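AgaA (Rhizobium radiobacter, PDB 6HLX) binds agropinic acid as a periplasmic solute-binding protein and probably hands this opine to an ABC transporter for import into the bacterium. Local coordinates at residues T76-S79 / A80-K83; L357-W360 / A361-M364; D385-W388 / L389-Y392. All coordinates share one frame; numbering follows the deposited sequence.

Interaction 1 of 3, residues T76-S79 / A80-K83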
ATOM      1  N   THR A  76     -18.524 -14.148  19.102  1.00 25.56           N
ATOM      2  CA  THR A  76     -18.937 -14.430  17.724  1.00 24.74           C
ATOM      3  C   THR A  76     -18.877 -13.180  16.866  1.00 26.62           C
ATOM      4  O   THR A  76     -19.200 -12.088  17.336  1.00 26.97           O
ATOM      5  CB  THR A  76     -20.346 -15.044  17.732  1.00 33.74           C
ATOM      6  OG1 THR A  76     -20.281 -16.256  18.480  1.00 34.42           O
ATOM      7  CG2 THR A  76     -20.876 -15.361  16.325  1.00 30.82           C
ATOM      8  N   VAL A  77     -18.460 -13.338  15.614  1.00 22.57           N
ATOM      9  CA  VAL A  77     -18.421 -12.207  14.668  1.00 20.64           C
ATOM     10  C   VAL A  77     -19.857 -11.901  14.265  1.00 24.77           C
ATOM     11  O   VAL A  77     -20.564 -12.792  13.785  1.00 23.46           O
ATOM     12  CB  VAL A  77     -17.546 -12.506  13.426  1.00 22.92           C
ATOM     13  CG1 VAL A  77     -17.601 -11.337  12.428  1.00 22.59           C
ATOM     14  CG2 VAL A  77     -16.103 -12.791  13.832  1.00 22.06           C
ATOM     15  N   THR A  78     -20.304 -10.649  14.475  1.00 21.93           N
ATOM     16  CA  THR A  78     -21.689 -10.289  14.156  1.00 21.24           C
ATOM     17  C   THR A  78     -21.731  -9.023  13.305  1.00 23.70           C
ATOM     18  O   THR A  78     -20.729  -8.292  13.191  1.00 22.76           O
ATOM     19  CB  THR A  78     -22.524 -10.075  15.440  1.00 29.71           C
ATOM     20  OG1 THR A  78     -22.141  -8.844  16.044  1.00 29.95           O
ATOM     21  CG2 THR A  78     -22.409 -11.242  16.447  1.00 27.53           C
ATOM     22  N   SER A  79     -22.927  -8.720  12.782  1.00 20.56           N
ATOM     23  CA  SER A  79     -23.150  -7.534  11.967  1.00 20.34           C
ATOM     24  C   SER A  79     -22.894  -6.231  12.720  1.00 24.16           C
ATOM     25  O   SER A  79     -22.429  -5.258  12.103  1.00 23.35           O
ATOM     26  CB  SER A  79     -24.547  -7.551  11.366  1.00 23.16           C
ATOM     27  OG  SER A  79     -25.521  -7.670  12.381  1.00 28.08           O
ATOM     28  N   ALA A  80     -23.119  -6.222  14.049  1.00 22.29           N
ATOM     29  CA  ALA A  80     -22.825  -5.023  14.852  1.00 22.27           C
ATOM     30  C   ALA A  80     -21.313  -4.728  14.873  1.00 24.85           C
ATOM     31  O   ALA A  80     -20.916  -3.556  14.933  1.00 24.80           O
ATOM     32  CB  ALA A  80     -23.345  -5.197  16.264  1.00 23.67           C
ATOM     33  N   ASP A  81     -20.471  -5.785  14.823  1.00 21.40           N
ATOM     34  CA  ASP A  81     -19.004  -5.636  14.793  1.00 21.02           C
ATOM     35  C   ASP A  81     -18.576  -5.042  13.446  1.00 22.42           C
ATOM     36  O   ASP A  81     -17.716  -4.169  13.396  1.00 21.95           O
ATOM     37  CB  ASP A  81     -18.304  -6.985  15.057  1.00 22.13           C
ATOM     38  CG  ASP A  81     -18.783  -7.602  16.356  1.00 25.99           C
ATOM     39  OD1 ASP A  81     -18.787  -6.880  17.392  1.00 25.05           O
ATOM     40  OD2 ASP A  81     -19.193  -8.789  16.335  1.00 25.17           O
ATOM     41  N   VAL A  82     -19.177  -5.523  12.351  1.00 19.73           N
ATOM     42  CA  VAL A  82     -18.893  -4.988  11.020  1.00 18.55           C
ATOM     43  C   VAL A  82     -19.300  -3.513  10.976  1.00 23.44           C
ATOM     44  O   VAL A  82     -18.505  -2.672  10.549  1.00 21.67           O
ATOM     45  CB  VAL A  82     -19.595  -5.798   9.911  1.00 22.37           C
ATOM     46  CG1 VAL A  82     -19.375  -5.149   8.530  1.00 22.66           C
ATOM     47  CG2 VAL A  82     -19.122  -7.255   9.925  1.00 21.70           C
ATOM     48  N   LYS A  83     -20.505  -3.182  11.487  1.00 21.18           N
ATOM     49  CA  LYS A  83     -20.965  -1.791  11.458  1.00 21.48           C
ATOM     50  C   LYS A  83     -20.039  -0.862  12.270  1.00 24.47           C
ATOM     51  O   LYS A  83     -19.643   0.195  11.768  1.00 22.92           O
ATOM     52  CB  LYS A  83     -22.417  -1.697  11.957  1.00 23.01           C
ATOM     53  CG  LYS A  83     -22.997  -0.287  11.919  1.00 27.65           C
ATOM     54  CD  LYS A  83     -24.519  -0.291  12.050  1.00 29.84           C
ATOM     55  CE  LYS A  83     -25.063   1.123  12.034  1.00 31.76           C
ATOM     56  NZ  LYS A  83     -26.546   1.123  12.053  1.00 39.07           N
TER
HETATM   57  O   HOH W   1     -19.083  -9.971  18.993  1.00 33.46           O
HETATM   58  O   HOH W   2     -25.200  -7.921  15.302  1.00 35.24           O

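Interaction 2 of 3, residues L357-W360 / A361-M364. With G9Z (agropinic acid), chain E.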
ATOM      1  N   LEU A 357      15.743  12.897   5.748  1.00 20.52           N
ATOM      2  CA  LEU A 357      15.865  11.440   5.713  1.00 20.76           C
ATOM      3  C   LEU A 357      15.725  10.825   7.101  1.00 23.91           C
ATOM      4  O   LEU A 357      16.658  10.189   7.587  1.00 23.44           O
ATOM      5  CB  LEU A 357      17.226  11.059   5.097  1.00 21.21           C
ATOM      6  CG  LEU A 357      17.514  11.613   3.681  1.00 25.41           C
ATOM      7  CD1 LEU A 357      18.927  11.294   3.251  1.00 26.47           C
ATOM      8  CD2 LEU A 357      16.471  11.141   2.657  1.00 25.26           C
ATOM      9  N   PRO A 358      14.555  10.955   7.743  1.00 20.81           N
ATOM     10  CA  PRO A 358      14.374  10.324   9.062  1.00 21.34           C
ATOM     11  C   PRO A 358      14.078   8.834   8.919  1.00 23.80           C
ATOM     12  O   PRO A 358      14.044   8.313   7.800  1.00 21.39           O
ATOM     13  CB  PRO A 358      13.149  11.056   9.606  1.00 23.08           C
ATOM     14  CG  PRO A 358      12.304  11.292   8.378  1.00 24.93           C
ATOM     15  CD  PRO A 358      13.306  11.613   7.288  1.00 22.17           C
ATOM     16  N   ASP A 359      13.801   8.147  10.031  1.00 20.94           N
ATOM     17  CA  ASP A 359      13.437   6.729   9.941  1.00 20.56           C
ATOM     18  C   ASP A 359      12.033   6.604   9.312  1.00 22.74           C
ATOM     19  O   ASP A 359      11.377   7.626   9.086  1.00 21.57           O
ATOM     20  CB  ASP A 359      13.538   6.024  11.291  1.00 21.77           C
ATOM     21  CG  ASP A 359      12.455   6.332  12.324  1.00 30.79           C
ATOM     22  OD1 ASP A 359      11.602   7.178  12.057  1.00 28.26           O
ATOM     23  OD2 ASP A 359      12.468   5.710  13.396  1.00 35.28           O
ATOM     24  N   TRP A 360      11.573   5.374   9.041  1.00 20.34           N
ATOM     25  CA  TRP A 360      10.310   5.215   8.331  1.00 21.07           C
ATOM     26  C   TRP A 360       9.108   5.773   9.076  1.00 23.26           C
ATOM     27  O   TRP A 360       8.309   6.511   8.479  1.00 21.09           O
ATOM     28  CB  TRP A 360      10.070   3.740   7.914  1.00 19.00           C
ATOM     29  CG  TRP A 360       8.798   3.619   7.142  1.00 20.43           C
ATOM     30  CD1 TRP A 360       7.611   3.131   7.598  1.00 23.45           C
ATOM     31  CD2 TRP A 360       8.524   4.226   5.877  1.00 20.43           C
ATOM     32  NE1 TRP A 360       6.638   3.286   6.642  1.00 23.17           N
ATOM     33  CE2 TRP A 360       7.170   3.961   5.573  1.00 23.97           C
ATOM     34  CE3 TRP A 360       9.312   4.903   4.934  1.00 22.07           C
ATOM     35  CZ2 TRP A 360       6.578   4.382   4.377  1.00 23.43           C
ATOM     36  CZ3 TRP A 360       8.724   5.314   3.742  1.00 23.30           C
ATOM     37  CH2 TRP A 360       7.369   5.069   3.487  1.00 23.04           C
ATOM     38  N   ALA A 361       8.954   5.411  10.356  1.00 19.39           N
ATOM     39  CA  ALA A 361       7.796   5.871  11.141  1.00 20.37           C
ATOM     40  C   ALA A 361       7.716   7.416  11.179  1.00 22.29           C
ATOM     41  O   ALA A 361       6.615   7.977  11.054  1.00 21.16           O
ATOM     42  CB  ALA A 361       7.854   5.302  12.552  1.00 22.12           C
ATOM     43  N   SER A 362       8.881   8.099  11.291  1.00 19.95           N
ATOM     44  CA  SER A 362       8.876   9.569  11.301  1.00 19.87           C
ATOM     45  C   SER A 362       8.469  10.111   9.937  1.00 23.15           C
ATOM     46  O   SER A 362       7.687  11.049   9.884  1.00 22.19           O
ATOM     47  CB  SER A 362      10.235  10.127  11.711  1.00 23.85           C
ATOM     48  OG  SER A 362      10.529   9.647  13.018  1.00 27.07           O
ATOM     49  N   ARG A 363       8.966   9.494   8.835  1.00 19.56           N
ATOM     50  CA  ARG A 363       8.567   9.927   7.479  1.00 18.79           C
ATOM     51  C   ARG A 363       7.026   9.768   7.338  1.00 22.52           C
ATOM     52  O   ARG A 363       6.357  10.678   6.850  1.00 21.90           O
ATOM     53  CB  ARG A 363       9.312   9.063   6.411  1.00 21.09           C
ATOM     54  CG  ARG A 363       8.941   9.363   4.945  1.00 22.04           C
ATOM     55  CD  ARG A 363       7.673   8.642   4.490  1.00 20.98           C
ATOM     56  NE  ARG A 363       7.371   8.978   3.103  1.00 20.69           N
ATOM     57  CZ  ARG A 363       6.230   8.716   2.472  1.00 29.41           C
ATOM     58  NH1 ARG A 363       6.059   9.101   1.215  1.00 23.40           N
ATOM     59  NH2 ARG A 363       5.256   8.057   3.090  1.00 22.63           N
ATOM     60  N   MET A 364       6.474   8.611   7.740  1.00 20.96           N
ATOM     61  CA  MET A 364       5.028   8.338   7.618  1.00 21.56           C
ATOM     62  C   MET A 364       4.188   9.312   8.426  1.00 25.24           C
ATOM     63  O   MET A 364       3.124   9.706   7.943  1.00 24.57           O
ATOM     64  CB  MET A 364       4.663   6.902   8.075  1.00 24.73           C
ATOM     65  CG  MET A 364       4.647   5.884   7.000  1.00 28.75           C
ATOM     66  SD  MET A 364       3.809   6.334   5.449  1.00 30.61           S
ATOM     67  CE  MET A 364       2.267   5.615   5.596  1.00 28.86           C
TER
HETATM   68  OAM G9Z E 604       6.057   0.788   3.947  1.00 19.83           O
HETATM   69  CAB G9Z E 604       6.951   1.170   3.179  1.00 20.73           C
HETATM   70  CAC G9Z E 604       8.314   1.182   3.541  1.00 21.35           C
HETATM   71  CB  G9Z E 604       9.087   1.708   2.292  1.00 20.86           C
HETATM   72  CA  G9Z E 604       8.009   2.145   1.315  1.00 19.50           C
HETATM   73  C   G9Z E 604       8.219   1.567   0.023  1.00 21.29           C
HETATM   74  O   G9Z E 604       7.779   0.406  -0.202  1.00 20.70           O
HETATM   75  N   G9Z E 604       6.728   1.732   1.977  1.00 18.24           N
HETATM   76  CAG G9Z E 604       5.366   1.828   1.324  1.00 18.29           C
HETATM   77  CAH G9Z E 604       4.830   3.258   1.418  1.00 20.27           C
HETATM   78  OAP G9Z E 604       5.718   4.081   0.663  1.00 20.84           O
HETATM   79  CAI G9Z E 604       3.406   3.393   0.872  1.00 20.24           C
HETATM   80  OAQ G9Z E 604       2.613   2.271   1.337  1.00 19.16           O
HETATM   81  CAJ G9Z E 604       2.709   4.697   1.389  1.00 19.85           C
HETATM   82  OAR G9Z E 604       1.375   4.773   0.854  1.00 20.34           O
HETATM   83  CAK G9Z E 604       3.464   6.025   1.143  1.00 19.14           C
HETATM   84  OAT G9Z E 604       2.850   7.077   1.915  1.00 20.09           O
HETATM   85  CAL G9Z E 604       3.554   6.391  -0.346  1.00 19.08           C
HETATM   86  OAS G9Z E 604       4.382   7.562  -0.517  1.00 20.39           O
HETATM   87  OXT G9Z E 604       8.868   2.238  -0.825  1.00 20.87           O

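Interaction 3 of 3, residues D385-W388 / L389-Y392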
ATOM      1  N   ASP A 385      -8.575  -2.967  -9.098  1.00 21.01           N
ATOM      2  CA  ASP A 385      -9.565  -2.433 -10.029  1.00 19.32           C
ATOM      3  C   ASP A 385      -8.957  -1.106 -10.499  1.00 22.30           C
ATOM      4  O   ASP A 385      -8.202  -0.465  -9.739  1.00 20.17           O
ATOM      5  CB  ASP A 385     -10.923  -2.170  -9.336  1.00 19.74           C
ATOM      6  CG  ASP A 385     -11.927  -1.539 -10.296  1.00 23.31           C
ATOM      7  OD1 ASP A 385     -12.480  -2.268 -11.144  1.00 21.69           O
ATOM      8  OD2 ASP A 385     -12.089  -0.305 -10.254  1.00 22.88           O
ATOM      9  N   ALA A 386      -9.364  -0.629 -11.698  1.00 18.75           N
ATOM     10  CA  ALA A 386      -8.876   0.646 -12.253  1.00 18.58           C
ATOM     11  C   ALA A 386      -9.097   1.817 -11.285  1.00 21.37           C
ATOM     12  O   ALA A 386      -8.378   2.829 -11.367  1.00 22.46           O
ATOM     13  CB  ALA A 386      -9.581   0.947 -13.554  1.00 19.99           C
ATOM     14  N   ASP A 387     -10.107   1.707 -10.388  1.00 19.03           N
ATOM     15  CA  ASP A 387     -10.390   2.781  -9.427  1.00 19.14           C
ATOM     16  C   ASP A 387      -9.287   2.969  -8.372  1.00 22.09           C
ATOM     17  O   ASP A 387      -9.392   3.875  -7.537  1.00 22.20           O
ATOM     18  CB  ASP A 387     -11.774   2.647  -8.770  1.00 21.17           C
ATOM     19  CG  ASP A 387     -12.190   3.908  -8.025  1.00 24.75           C
ATOM     20  OD1 ASP A 387     -12.144   5.002  -8.636  1.00 23.63           O
ATOM     21  OD2 ASP A 387     -12.485   3.808  -6.815  1.00 28.12           O
ATOM     22  N   TRP A 388      -8.196   2.170  -8.435  1.00 18.84           N
ATOM     23  CA  TRP A 388      -7.040   2.433  -7.556  1.00 19.40           C
ATOM     24  C   TRP A 388      -6.593   3.894  -7.790  1.00 21.16           C
ATOM     25  O   TRP A 388      -6.065   4.545  -6.893  1.00 21.00           O
ATOM     26  CB  TRP A 388      -5.865   1.481  -7.865  1.00 18.40           C
ATOM     27  CG  TRP A 388      -5.159   1.697  -9.186  1.00 19.14           C
ATOM     28  CD1 TRP A 388      -5.408   1.050 -10.364  1.00 22.12           C
ATOM     29  CD2 TRP A 388      -3.992   2.519  -9.416  1.00 19.03           C
ATOM     30  NE1 TRP A 388      -4.502   1.450 -11.329  1.00 21.26           N
ATOM     31  CE2 TRP A 388      -3.605   2.331 -10.764  1.00 22.65           C
ATOM     32  CE3 TRP A 388      -3.232   3.397  -8.606  1.00 19.75           C
ATOM     33  CZ2 TRP A 388      -2.467   2.962 -11.318  1.00 21.72           C
ATOM     34  CZ3 TRP A 388      -2.121   4.039  -9.161  1.00 20.67           C
ATOM     35  CH2 TRP A 388      -1.767   3.842 -10.507  1.00 21.32           C
ATOM     36  N   LEU A 389      -6.841   4.416  -9.007  1.00 17.82           N
ATOM     37  CA  LEU A 389      -6.494   5.792  -9.372  1.00 17.62           C
ATOM     38  C   LEU A 389      -7.139   6.848  -8.476  1.00 21.36           C
ATOM     39  O   LEU A 389      -6.539   7.911  -8.277  1.00 21.17           O
ATOM     40  CB  LEU A 389      -6.846   6.043 -10.849  1.00 18.61           C
ATOM     41  CG  LEU A 389      -6.006   5.226 -11.852  1.00 21.87           C
ATOM     42  CD1 LEU A 389      -6.688   5.172 -13.251  1.00 21.38           C
ATOM     43  CD2 LEU A 389      -4.561   5.790 -11.937  1.00 23.12           C
ATOM     44  N   SER A 390      -8.381   6.599  -7.973  1.00 20.42           N
ATOM     45  CA  SER A 390      -9.054   7.625  -7.147  1.00 20.10           C
ATOM     46  C   SER A 390      -8.251   7.932  -5.890  1.00 21.30           C
ATOM     47  O   SER A 390      -8.170   9.083  -5.471  1.00 20.25           O
ATOM     48  CB  SER A 390     -10.448   7.178  -6.734  1.00 22.82           C
ATOM     49  OG  SER A 390     -11.366   7.414  -7.784  1.00 27.18           O
ATOM     50  N   ASN A 391      -7.649   6.891  -5.303  1.00 18.31           N
ATOM     51  CA  ASN A 391      -6.854   7.034  -4.096  1.00 17.68           C
ATOM     52  C   ASN A 391      -5.665   8.000  -4.315  1.00 20.99           C
ATOM     53  O   ASN A 391      -5.303   8.747  -3.406  1.00 20.49           O
ATOM     54  CB  ASN A 391      -6.398   5.661  -3.623  1.00 18.48           C
ATOM     55  CG  ASN A 391      -5.547   5.680  -2.381  1.00 21.99           C
ATOM     56  OD1 ASN A 391      -5.860   6.341  -1.354  1.00 26.28           O
ATOM     57  ND2 ASN A 391      -4.445   4.969  -2.457  1.00 18.64           N
ATOM     58  N   TYR A 392      -5.118   8.024  -5.553  1.00 18.07           N
ATOM     59  CA  TYR A 392      -4.011   8.899  -5.948  1.00 18.05           C
ATOM     60  C   TYR A 392      -4.448  10.282  -6.434  1.00 21.34           C
ATOM     61  O   TYR A 392      -3.747  11.260  -6.183  1.00 21.76           O
ATOM     62  CB  TYR A 392      -3.201   8.209  -7.083  1.00 18.56           C
ATOM     63  CG  TYR A 392      -2.281   7.140  -6.544  1.00 17.36           C
ATOM     64  CD1 TYR A 392      -2.777   5.894  -6.146  1.00 17.20           C
ATOM     65  CD2 TYR A 392      -0.920   7.374  -6.414  1.00 18.00           C
ATOM     66  CE1 TYR A 392      -1.943   4.937  -5.569  1.00 18.75           C
ATOM     67  CE2 TYR A 392      -0.071   6.414  -5.855  1.00 18.80           C
ATOM     68  CZ  TYR A 392      -0.589   5.196  -5.443  1.00 19.56           C
ATOM     69  OH  TYR A 392       0.245   4.294  -4.832  1.00 21.18           O
TER
HETATM   70  O   HOH W   3      -4.709   3.117  -4.766  1.00 20.41           O

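Interaction 1 of 3, residues T76-S79 / A80-K83
Thr78 and Asp81 meet at the N-terminus of helix 79-90, where Thr78 takes the N-cap position and the aspartate three residues on folds back to it, the reciprocal half of a capping box. Asp81 OD2 accepts from Thr78 N at 2.9 Å on its anti side, close to the carboxylate plane, and from Thr78 OG1 at 3.0 Å, which comes in from well above that plane. Asp81 CG sits beside its own backbone N and trans to the carbonyl carbon (chi1 -55°), which turns the carboxylate back over the cap residue. Behind it, Val82 N closes the first helical turn on Thr78 O at 3.3 Å, while the bond from Asp81 N to the same oxygen is weak. Lys83 N to Ser79 O, 2.9 Å, carries the helix on. One shell out, Asp81 OD1 accepts from Ala141 N, fixing the carboxylate from its other oxygen, and Ser79 OG is bonded to Asp112 O in the loop between strands 105-110 and 115-120. A water joins the cap to the preceding loop, donating to Asp81 OD2 at 2.9 Å and to Thr76 O at 2.7 Å.

Interaction 2 of 3, residues L357-W360 / A361-M364
Trp360 and Arg363, in the first turn of helix 360-369, run side by side into the agropinic acid pocket with ring and guanidinium planes only 10° apart. Trp360 CH2 lies over a face of the guanidinium, and Arg363 CD reaches Trp360 CZ3 at 3.6 Å. Both side chains leave the helix with CG trans to the backbone N (chi1 -178° for the tryptophan, 177° for the arginine), and the bend at Arg363 chi2 lays the guanidinium along the indole.

The nonpolar contacts continue with Met364, whose CG comes obliquely to within 3.5 Å of Trp360 CE2. Its sulfur makes a Met-aromatic contact with the six-membered ring, again oblique. Agropinic acid takes one indole face, with CAC over the ring centre, while Met364 CB lies toward the rim of the opposite face.

Hydrogen bonds tie the arginine to the ligand. Arg363 NH2 gives a nearly straight bond to OAT of agropinic acid at 2.9 Å, and NH1 a more bent one to OAS, also 2.9 Å. NH1 has a further partner in Thr375 OG1, and Trp360 NE1 is held by Pro21 O.

The helix start itself is capped by Asp359. Asp359 OD1 accepts from Ser362 N at 3.0 Å and from Ser362 OG at 2.9 Å, the two donors arriving from opposite faces of the carboxylate plane. Pro358 CB packs on Ser362 CB alongside.

Gln244, Tyr216 and Arg452 are among the residues that complete the site. At this helix start the indole lies under the lactam ring, while the guanidinium, probably held in orientation by Trp360 and by the bond to Thr375 OG1, recognises two neighbouring polyol oxygens, OAT and OAS.

Interaction 3 of 3, residues D385-W388 / L389-Y392
Trp388 is packed against two side chains of the turn that follows it, one over its face and one at its edge. Leu389 CD2 lies over a face of its six-membered ring, 3.7 Å from the centroid, in a CH-pi contact. The indole edge (CE3, CZ3) points at the face of Tyr392, an offset edge-to-face pair with planes at 83°, in which Trp388 CE3 comes 3.5 Å from Tyr392 CD1. Trp388 chi1 of 70° places CG between the backbone N and the carbonyl carbon, folding the indole back against Leu389. Phe471 and Tyr291 add further rings around it, while Tyr392 OH is held by Leu380 O. Equally tight is a polar knot: Asp387 OD1 accepts from Ser390 OG at 2.7 Å on its syn side, and Arg421 binds both residues, making a salt bridge to the aspartate.

The looser side is buried too, not a solvent face. Asn391 N reaches Trp388 O only weakly, and a water donates to Trp388 O at 2.9 Å and accepts from Asn391 ND2.

Ahead of this, Asp385 OD2 takes Asp387 N at 2.8 Å and forms a salt bridge with Arg429, while Trp388 N bonds to Asp385 O. The entry to the short helix 388-393 is thus an Asx turn at Asp385 combined with a type I beta turn from Asp385 to Trp388.

In the fold
All three contacts are helix starts, each with an aspartate tying side chain to backbone, but they stand at different distances from the ligand. Interaction 2 touches agropinic acid directly. Interaction 3 lies on the opposite side of the chain's centre, with nearest atoms about 10 Å from interaction 2, and its Tyr392 side chain is about 6 Å from the ligand. Strand 374-379 connects the two along the chain: it follows helix 360-369 and leads into the loop before helix 388-393. Interaction 1 is peripheral, its centre about 35 Å from that of interaction 2 and 28 Å from that of interaction 3; the Ser79 side chain is about 13 Å from a bound zinc ion.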